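PDB 3DO8: phosphopantetheine adenylyltransferase, which probably transfers an adenylyl group reversibly from ATP to 4'-phosphopantetheine, giving dephospho-CoA and pyrophosphate in coenzyme A biosynthesis. Local coordinates for residues G28-M40 against F68-K81. Residues are numbered along the deposited sequence; the frame is centred on the assembly and turned at random.
Sequences GRDITIGVTSDRM and FEPEIVKITNPYGK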
ATOM      1  N   GLY A  28      11.118  -5.248  -3.705  1.00 15.76           N
ATOM      2  CA  GLY A  28      12.339  -5.980  -3.383  1.00 16.84           C
ATOM      3  C   GLY A  28      13.508  -5.023  -3.352  1.00 16.82           C
ATOM      4  O   GLY A  28      13.427  -3.968  -2.774  1.00 18.04           O
ATOM      5  N   ARG A  29      14.599  -5.383  -4.033  1.00 17.64           N
ATOM      6  CA  ARG A  29      15.770  -4.526  -4.160  1.00 19.03           C
ATOM      7  C   ARG A  29      15.583  -3.395  -5.187  1.00 19.02           C
ATOM      8  O   ARG A  29      16.454  -2.512  -5.304  1.00 20.44           O
ATOM      9  CB  ARG A  29      16.945  -5.345  -4.618  1.00 20.25           C
ATOM     10  CG  ARG A  29      17.208  -6.648  -3.837  1.00 24.86           C
ATOM     11  CD  ARG A  29      17.996  -6.444  -2.626  1.00 27.48           C
ATOM     12  NE  ARG A  29      19.263  -5.741  -2.892  1.00 29.06           N
ATOM     13  CZ  ARG A  29      20.475  -6.288  -2.986  1.00 29.08           C
ATOM     14  NH1 ARG A  29      21.514  -5.487  -3.206  1.00 29.21           N
ATOM     15  NH2 ARG A  29      20.670  -7.598  -2.833  1.00 26.69           N
ATOM     16  N   ASP A  30      14.460  -3.405  -5.908  1.00 18.63           N
ATOM     17  CA  ASP A  30      14.208  -2.465  -7.006  1.00 19.92           C
ATOM     18  C   ASP A  30      13.429  -1.300  -6.431  1.00 20.38           C
ATOM     19  O   ASP A  30      12.384  -0.914  -6.942  1.00 21.75           O
ATOM     20  CB  ASP A  30      13.392  -3.175  -8.105  1.00 20.66           C
ATOM     21  CG  ASP A  30      13.476  -2.502  -9.485  1.00 22.83           C
ATOM     22  OD1 ASP A  30      14.078  -1.415  -9.615  1.00 27.63           O
ATOM     23  OD2 ASP A  30      12.903  -3.093 -10.456  1.00 28.91           O
ATOM     24  N   ILE A  31      13.927  -0.770  -5.343  1.00 20.35           N
ATOM     25  CA  ILE A  31      13.333   0.389  -4.677  1.00 19.54           C
ATOM     26  C   ILE A  31      14.409   1.455  -4.604  1.00 18.50           C
ATOM     27  O   ILE A  31      15.607   1.157  -4.586  1.00 16.83           O
ATOM     28  CB  ILE A  31      12.836   0.078  -3.268  1.00 20.15           C
ATOM     29  CG1 ILE A  31      13.980  -0.271  -2.295  1.00 20.47           C
ATOM     30  CG2 ILE A  31      11.829  -1.083  -3.297  1.00 22.69           C
ATOM     31  CD1 ILE A  31      13.476  -0.368  -0.878  1.00 23.46           C
ATOM     32  N   THR A  32      13.943   2.688  -4.565  1.00 16.49           N
ATOM     33  CA  THR A  32      14.776   3.840  -4.295  1.00 16.34           C
ATOM     34  C   THR A  32      14.165   4.564  -3.146  1.00 14.94           C
ATOM     35  O   THR A  32      12.965   4.901  -3.197  1.00 15.40           O
ATOM     36  CB  THR A  32      14.871   4.765  -5.515  1.00 16.82           C
ATOM     37  OG1 THR A  32      15.370   4.011  -6.627  1.00 21.43           O
ATOM     38  CG2 THR A  32      15.792   5.883  -5.268  1.00 19.14           C
ATOM     39  N   ILE A  33      14.965   4.767  -2.088  1.00 14.18           N
ATOM     40  CA  ILE A  33      14.539   5.523  -0.940  1.00 13.20           C
ATOM     41  C   ILE A  33      15.175   6.914  -1.009  1.00 13.18           C
ATOM     42  O   ILE A  33      16.402   7.040  -0.951  1.00 13.87           O
ATOM     43  CB  ILE A  33      14.928   4.849   0.413  1.00 12.09           C
ATOM     44  CG1 ILE A  33      14.383   3.409   0.479  1.00 12.71           C
ATOM     45  CG2 ILE A  33      14.401   5.698   1.556  1.00 14.20           C
ATOM     46  CD1 ILE A  33      14.667   2.717   1.814  1.00 15.21           C
ATOM     47  N   GLY A  34      14.341   7.934  -1.145  1.00 12.18           N
ATOM     48  CA  GLY A  34      14.794   9.303  -1.115  1.00 12.70           C
ATOM     49  C   GLY A  34      14.855   9.762   0.321  1.00 13.13           C
ATOM     50  O   GLY A  34      13.906   9.530   1.097  1.00 12.92           O
ATOM     51  N   VAL A  35      15.961  10.418   0.673  1.00 12.36           N
ATOM     52  CA  VAL A  35      16.100  11.040   1.983  1.00 13.23           C
ATOM     53  C   VAL A  35      16.324  12.545   1.753  1.00 13.64           C
ATOM     54  O   VAL A  35      17.197  12.948   0.965  1.00 13.78           O
ATOM     55  CB  VAL A  35      17.250  10.371   2.756  1.00 12.50           C
ATOM     56  CG1 VAL A  35      17.534  11.138   4.063  1.00 13.44           C
ATOM     57  CG2 VAL A  35      16.908   8.877   2.989  1.00 12.66           C
ATOM     58  N   THR A  36      15.541  13.375   2.438  1.00 13.52           N
ATOM     59  CA  THR A  36      15.586  14.816   2.209  1.00 14.83           C
ATOM     60  C   THR A  36      16.958  15.397   2.559  1.00 15.63           C
ATOM     61  O   THR A  36      17.586  15.018   3.553  1.00 15.00           O
ATOM     62  CB  THR A  36      14.512  15.538   3.038  1.00 15.02           C
ATOM     63  OG1 THR A  36      14.628  15.140   4.401  1.00 15.22           O
ATOM     64  CG2 THR A  36      13.102  15.225   2.536  1.00 15.83           C
ATOM     65  N   SER A  37      17.413  16.346   1.753  1.00 16.83           N
ATOM     66  CA  SER A  37      18.584  17.144   2.106  1.00 17.62           C
ATOM     67  C   SER A  37      18.343  17.905   3.425  1.00 18.72           C
ATOM     68  O   SER A  37      17.189  18.092   3.854  1.00 17.64           O
ATOM     69  CB  SER A  37      18.848  18.142   0.971  1.00 17.99           C
ATOM     70  OG  SER A  37      17.844  19.131   1.011  1.00 17.35           O
ATOM     71  N   ASP A  38      19.414  18.377   4.055  1.00 20.81           N
ATOM     72  CA  ASP A  38      19.278  19.195   5.273  1.00 23.11           C
ATOM     73  C   ASP A  38      18.374  20.413   5.038  1.00 24.66           C
ATOM     74  O   ASP A  38      17.523  20.738   5.861  1.00 24.12           O
ATOM     75  CB  ASP A  38      20.650  19.666   5.750  1.00 23.55           C
ATOM     76  CG  ASP A  38      21.506  18.543   6.277  1.00 25.05           C
ATOM     77  OD1 ASP A  38      20.973  17.438   6.467  1.00 23.99           O
ATOM     78  OD2 ASP A  38      22.718  18.759   6.480  1.00 29.86           O
ATOM     79  N   ARG A  39      18.540  21.056   3.893  1.00 26.98           N
ATOM     80  CA  ARG A  39      17.748  22.255   3.572  1.00 29.48           C
ATOM     81  C   ARG A  39      16.265  21.958   3.645  1.00 29.96           C
ATOM     82  O   ARG A  39      15.490  22.642   4.312  1.00 29.97           O
ATOM     83  CB  ARG A  39      18.063  22.737   2.169  1.00 30.19           C
ATOM     84  CG  ARG A  39      19.161  23.746   2.082  1.00 33.88           C
ATOM     85  CD  ARG A  39      18.977  24.633   0.836  1.00 35.35           C
ATOM     86  NE  ARG A  39      20.263  24.980   0.222  1.00 41.19           N
ATOM     87  CZ  ARG A  39      21.224  25.709   0.801  1.00 43.21           C
ATOM     88  NH1 ARG A  39      21.085  26.188   2.044  1.00 45.26           N
ATOM     89  NH2 ARG A  39      22.352  25.950   0.131  1.00 42.87           N
ATOM     90  N   MET A  40      15.904  20.872   2.976  1.00 30.37           N
ATOM     91  CA  MET A  40      14.539  20.432   2.841  1.00 31.30           C
ATOM     92  C   MET A  40      13.943  19.915   4.150  1.00 32.15           C
ATOM     93  O   MET A  40      12.759  20.133   4.448  1.00 31.89           O
ATOM     94  CB  MET A  40      14.565  19.325   1.798  1.00 31.25           C
ATOM     95  CG  MET A  40      13.268  18.927   1.219  1.00 32.22           C
ATOM     96  SD  MET A  40      13.531  18.589  -0.545  1.00 29.64           S
ATOM     97  CE  MET A  40      13.458  20.378  -0.975  1.00 14.80           C
ATOM     98  N   PHE A  68      19.577  -6.331   2.970  1.00 13.26           N
ATOM     99  CA  PHE A  68      20.316  -5.614   1.924  1.00 13.90           C
ATOM    100  C   PHE A  68      20.471  -4.135   2.243  1.00 14.46           C
ATOM    101  O   PHE A  68      19.756  -3.594   3.088  1.00 13.19           O
ATOM    102  CB  PHE A  68      19.664  -5.818   0.561  1.00 14.20           C
ATOM    103  CG  PHE A  68      18.360  -5.132   0.396  1.00 13.61           C
ATOM    104  CD1 PHE A  68      18.283  -3.930  -0.288  1.00 14.78           C
ATOM    105  CD2 PHE A  68      17.178  -5.690   0.865  1.00 13.82           C
ATOM    106  CE1 PHE A  68      17.055  -3.290  -0.478  1.00 13.23           C
ATOM    107  CE2 PHE A  68      15.954  -5.027   0.677  1.00 13.92           C
ATOM    108  CZ  PHE A  68      15.915  -3.849  -0.034  1.00 14.22           C
ATOM    109  N   GLU A  69      21.453  -3.523   1.596  1.00 15.92           N
ATOM    110  CA  GLU A  69      21.621  -2.082   1.647  1.00 17.21           C
ATOM    111  C   GLU A  69      20.813  -1.419   0.519  1.00 16.92           C
ATOM    112  O   GLU A  69      21.131  -1.603  -0.678  1.00 17.49           O
ATOM    113  CB  GLU A  69      23.086  -1.721   1.426  1.00 18.08           C
ATOM    114  CG  GLU A  69      23.356  -0.223   1.641  1.00 20.54           C
ATOM    115  CD  GLU A  69      24.756   0.189   1.184  1.00 23.59           C
ATOM    116  OE1 GLU A  69      25.693  -0.590   1.443  1.00 31.39           O
ATOM    117  OE2 GLU A  69      24.906   1.270   0.563  1.00 31.71           O
ATOM    118  N   PRO A  70      19.794  -0.609   0.864  1.00 16.76           N
ATOM    119  CA  PRO A  70      18.950   0.013  -0.155  1.00 16.70           C
ATOM    120  C   PRO A  70      19.660   1.162  -0.861  1.00 17.28           C
ATOM    121  O   PRO A  70      20.517   1.805  -0.265  1.00 17.29           O
ATOM    122  CB  PRO A  70      17.771   0.582   0.658  1.00 16.88           C
ATOM    123  CG  PRO A  70      18.369   0.881   1.975  1.00 16.50           C
ATOM    124  CD  PRO A  70      19.430  -0.178   2.225  1.00 17.16           C
ATOM    125  N   GLU A  71      19.260   1.420  -2.102  1.00 17.75           N
ATOM    126  CA  GLU A  71      19.681   2.618  -2.809  1.00 18.43           C
ATOM    127  C   GLU A  71      19.046   3.835  -2.121  1.00 17.06           C
ATOM    128  O   GLU A  71      17.807   3.930  -2.050  1.00 17.40           O
ATOM    129  CB  GLU A  71      19.245   2.597  -4.297  1.00 18.79           C
ATOM    130  CG  GLU A  71      19.627   3.897  -5.062  1.00 20.45           C
ATOM    131  CD  GLU A  71      19.097   4.026  -6.489  1.00 23.94           C
ATOM    132  OE1 GLU A  71      18.043   3.422  -6.845  1.00 30.68           O
ATOM    133  OE2 GLU A  71      19.755   4.796  -7.255  1.00 30.11           O
ATOM    134  N   ILE A  72      19.891   4.772  -1.689  1.00 17.07           N
ATOM    135  CA  ILE A  72      19.471   6.060  -1.136  1.00 16.89           C
ATOM    136  C   ILE A  72      19.803   7.164  -2.128  1.00 17.09           C
ATOM    137  O   ILE A  72      20.944   7.266  -2.614  1.00 17.97           O
ATOM    138  CB  ILE A  72      20.219   6.459   0.200  1.00 17.10           C
ATOM    139  CG1 ILE A  72      20.016   5.415   1.294  1.00 18.57           C
ATOM    140  CG2 ILE A  72      19.774   7.847   0.712  1.00 17.34           C
ATOM    141  CD1 ILE A  72      18.674   5.146   1.595  1.00 18.29           C
ATOM    142  N   VAL A  73      18.848   8.028  -2.361  1.00 16.13           N
ATOM    143  CA  VAL A  73      19.097   9.215  -3.174  1.00 17.66           C
ATOM    144  C   VAL A  73      18.722  10.449  -2.350  1.00 16.58           C
ATOM    145  O   VAL A  73      17.739  10.433  -1.601  1.00 16.35           O
ATOM    146  CB  VAL A  73      18.323   9.134  -4.507  1.00 18.63           C
ATOM    147  CG1 VAL A  73      18.707   7.859  -5.290  1.00 22.38           C
ATOM    148  CG2 VAL A  73      16.875   9.135  -4.265  1.00 19.90           C
ATOM    149  N   LYS A  74      19.542  11.494  -2.403  1.00 16.47           N
ATOM    150  CA  LYS A  74      19.190  12.737  -1.739  1.00 16.56           C
ATOM    151  C   LYS A  74      18.084  13.431  -2.512  1.00 16.03           C
ATOM    152  O   LYS A  74      18.186  13.624  -3.750  1.00 16.09           O
ATOM    153  CB  LYS A  74      20.403  13.672  -1.635  1.00 16.48           C
ATOM    154  CG  LYS A  74      20.161  14.905  -0.839  1.00 16.70           C
ATOM    155  CD  LYS A  74      21.381  15.836  -0.837  1.00 18.90           C
ATOM    156  CE  LYS A  74      22.568  15.266  -0.074  1.00 19.91           C
ATOM    157  NZ  LYS A  74      23.748  16.226   0.022  1.00 21.89           N
ATOM    158  N   ILE A  75      17.039  13.807  -1.787  1.00 15.14           N
ATOM    159  CA  ILE A  75      15.930  14.602  -2.333  1.00 15.73           C
ATOM    160  C   ILE A  75      16.290  16.079  -2.139  1.00 15.81           C
ATOM    161  O   ILE A  75      16.497  16.529  -1.019  1.00 15.11           O
ATOM    162  CB  ILE A  75      14.595  14.275  -1.618  1.00 15.47           C
ATOM    163  CG1 ILE A  75      14.179  12.821  -1.824  1.00 16.98           C
ATOM    164  CG2 ILE A  75      13.472  15.168  -2.121  1.00 16.63           C
ATOM    165  CD1 ILE A  75      13.044  12.351  -0.880  1.00 17.89           C
ATOM    166  N   THR A  76      16.413  16.810  -3.248  1.00 15.68           N
ATOM    167  CA  THR A  76      16.797  18.226  -3.233  1.00 16.59           C
ATOM    168  C   THR A  76      15.728  19.148  -3.855  1.00 17.47           C
ATOM    169  O   THR A  76      15.921  20.359  -3.985  1.00 18.88           O
ATOM    170  CB  THR A  76      18.130  18.382  -3.969  1.00 16.61           C
ATOM    171  OG1 THR A  76      17.956  17.958  -5.328  1.00 17.91           O
ATOM    172  CG2 THR A  76      19.212  17.506  -3.268  1.00 18.43           C
ATOM    173  N   ASN A  77      14.588  18.576  -4.217  1.00 16.68           N
ATOM    174  CA  ASN A  77      13.424  19.351  -4.608  1.00 16.46           C
ATOM    175  C   ASN A  77      12.203  18.526  -4.218  1.00 17.27           C
ATOM    176  O   ASN A  77      12.332  17.328  -3.916  1.00 15.70           O
ATOM    177  CB  ASN A  77      13.502  19.660  -6.116  1.00 15.99           C
ATOM    178  CG  ASN A  77      13.119  18.467  -6.973  1.00 15.62           C
ATOM    179  OD1 ASN A  77      11.945  18.182  -7.132  1.00 16.24           O
ATOM    180  ND2 ASN A  77      14.107  17.781  -7.552  1.00 17.12           N
ATOM    181  N   PRO A  78      11.010  19.150  -4.208  1.00 18.76           N
ATOM    182  CA  PRO A  78       9.807  18.455  -3.715  1.00 19.15           C
ATOM    183  C   PRO A  78       9.462  17.139  -4.424  1.00 18.58           C
ATOM    184  O   PRO A  78       8.820  16.255  -3.846  1.00 20.15           O
ATOM    185  CB  PRO A  78       8.693  19.463  -3.966  1.00 19.82           C
ATOM    186  CG  PRO A  78       9.345  20.766  -3.993  1.00 21.04           C
ATOM    187  CD  PRO A  78      10.732  20.551  -4.578  1.00 19.89           C
ATOM    188  N   TYR A  79       9.851  17.025  -5.681  1.00 17.34           N
ATOM    189  CA  TYR A  79       9.531  15.863  -6.477  1.00 16.20           C
ATOM    190  C   TYR A  79      10.571  14.779  -6.440  1.00 15.47           C
ATOM    191  O   TYR A  79      10.309  13.664  -6.914  1.00 15.10           O
ATOM    192  CB  TYR A  79       9.386  16.254  -7.944  1.00 15.90           C
ATOM    193  CG  TYR A  79       8.254  17.190  -8.181  1.00 15.48           C
ATOM    194  CD1 TYR A  79       7.003  16.715  -8.544  1.00 17.45           C
ATOM    195  CD2 TYR A  79       8.416  18.558  -8.028  1.00 14.04           C
ATOM    196  CE1 TYR A  79       5.969  17.584  -8.748  1.00 16.85           C
ATOM    197  CE2 TYR A  79       7.382  19.423  -8.223  1.00 16.91           C
ATOM    198  CZ  TYR A  79       6.152  18.938  -8.583  1.00 15.93           C
ATOM    199  OH  TYR A  79       5.128  19.828  -8.818  1.00 18.91           O
ATOM    200  N   GLY A  80      11.762  15.102  -5.950  1.00 15.25           N
ATOM    201  CA  GLY A  80      12.903  14.193  -6.107  1.00 15.81           C
ATOM    202  C   GLY A  80      13.060  13.861  -7.564  1.00 15.93           C
ATOM    203  O   GLY A  80      13.057  14.762  -8.410  1.00 15.35           O
ATOM    204  N   LYS A  81      13.165  12.567  -7.857  1.00 15.81           N
ATOM    205  CA  LYS A  81      13.308  12.081  -9.223  1.00 17.49           C
ATOM    206  C   LYS A  81      11.988  11.645  -9.869  1.00 15.60           C
ATOM    207  O   LYS A  81      11.975  11.090 -10.962  1.00 15.50           O
ATOM    208  CB  LYS A  81      14.252  10.875  -9.268  1.00 18.87           C
ATOM    209  CG  LYS A  81      15.697  11.111  -8.834  1.00 23.70           C
ATOM    210  CD  LYS A  81      16.506   9.830  -9.126  1.00 24.41           C
ATOM    211  CE  LYS A  81      16.075   8.596  -8.236  1.00 29.76           C
ATOM    212  NZ  LYS A  81      16.210   7.246  -8.936  1.00 31.50           N
TER
HETATM  213  O   HOH W   1      17.324  -0.536  -3.095  1.00 23.08           O
HETATM  214  O   HOH W   2      19.621  -2.672  -3.473  1.00 72.12           O
HETATM  215  O   HOH W   3      22.151  17.858   2.574  1.00 21.41           O
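R29 lays the CD methylene of its bent side chain over one face of the F68 ring, a CH-pi contact 3.5 Å from CD to the ring centroid. The guanidinium carries on past the ring toward F68 CB, its plane 23° from that of the ring; the bends at chi2 and chi3 let the arginine's aliphatic part cover the aromatic face, while NE donates to a water. Beyond them, strands 31-36 and 71-75 pair in parallel: I33 N bonds to E71 O, V73 N to I33 O, V35 N to V73 O, I75 N to V35 O and, just past the strand, S37 N to I75 O. On one face T32 divides its branches: chi1 of -57° sets OG1 anti to the carbonyl carbon and CG2 anti to the backbone N. OG1 donates to E71 OE1 (2.7 Å) from above the carboxylate plane, whereas CG2 packs on V73 CG1 at 3.5 Å. G34, lacking a side chain, lets I75 CD1 close to 3.4 Å from G34 C. On the face carrying I33, V35 and I72, V35 CG2 meets I72 CG2 (3.8 Å) and I33 CD1 meets P70 CB. S37 OG caps the next helix by accepting from M40 N, and M40 SD rests 3.8 Å from I75 CG2. In this Rossmann-like five-stranded parallel sheet, 71-75 is an edge strand and 31-36 lies between it and strand 3-7; helix 51-66 packs on I72 and P70, while helix 14-27 meets I31 and F68 through I24.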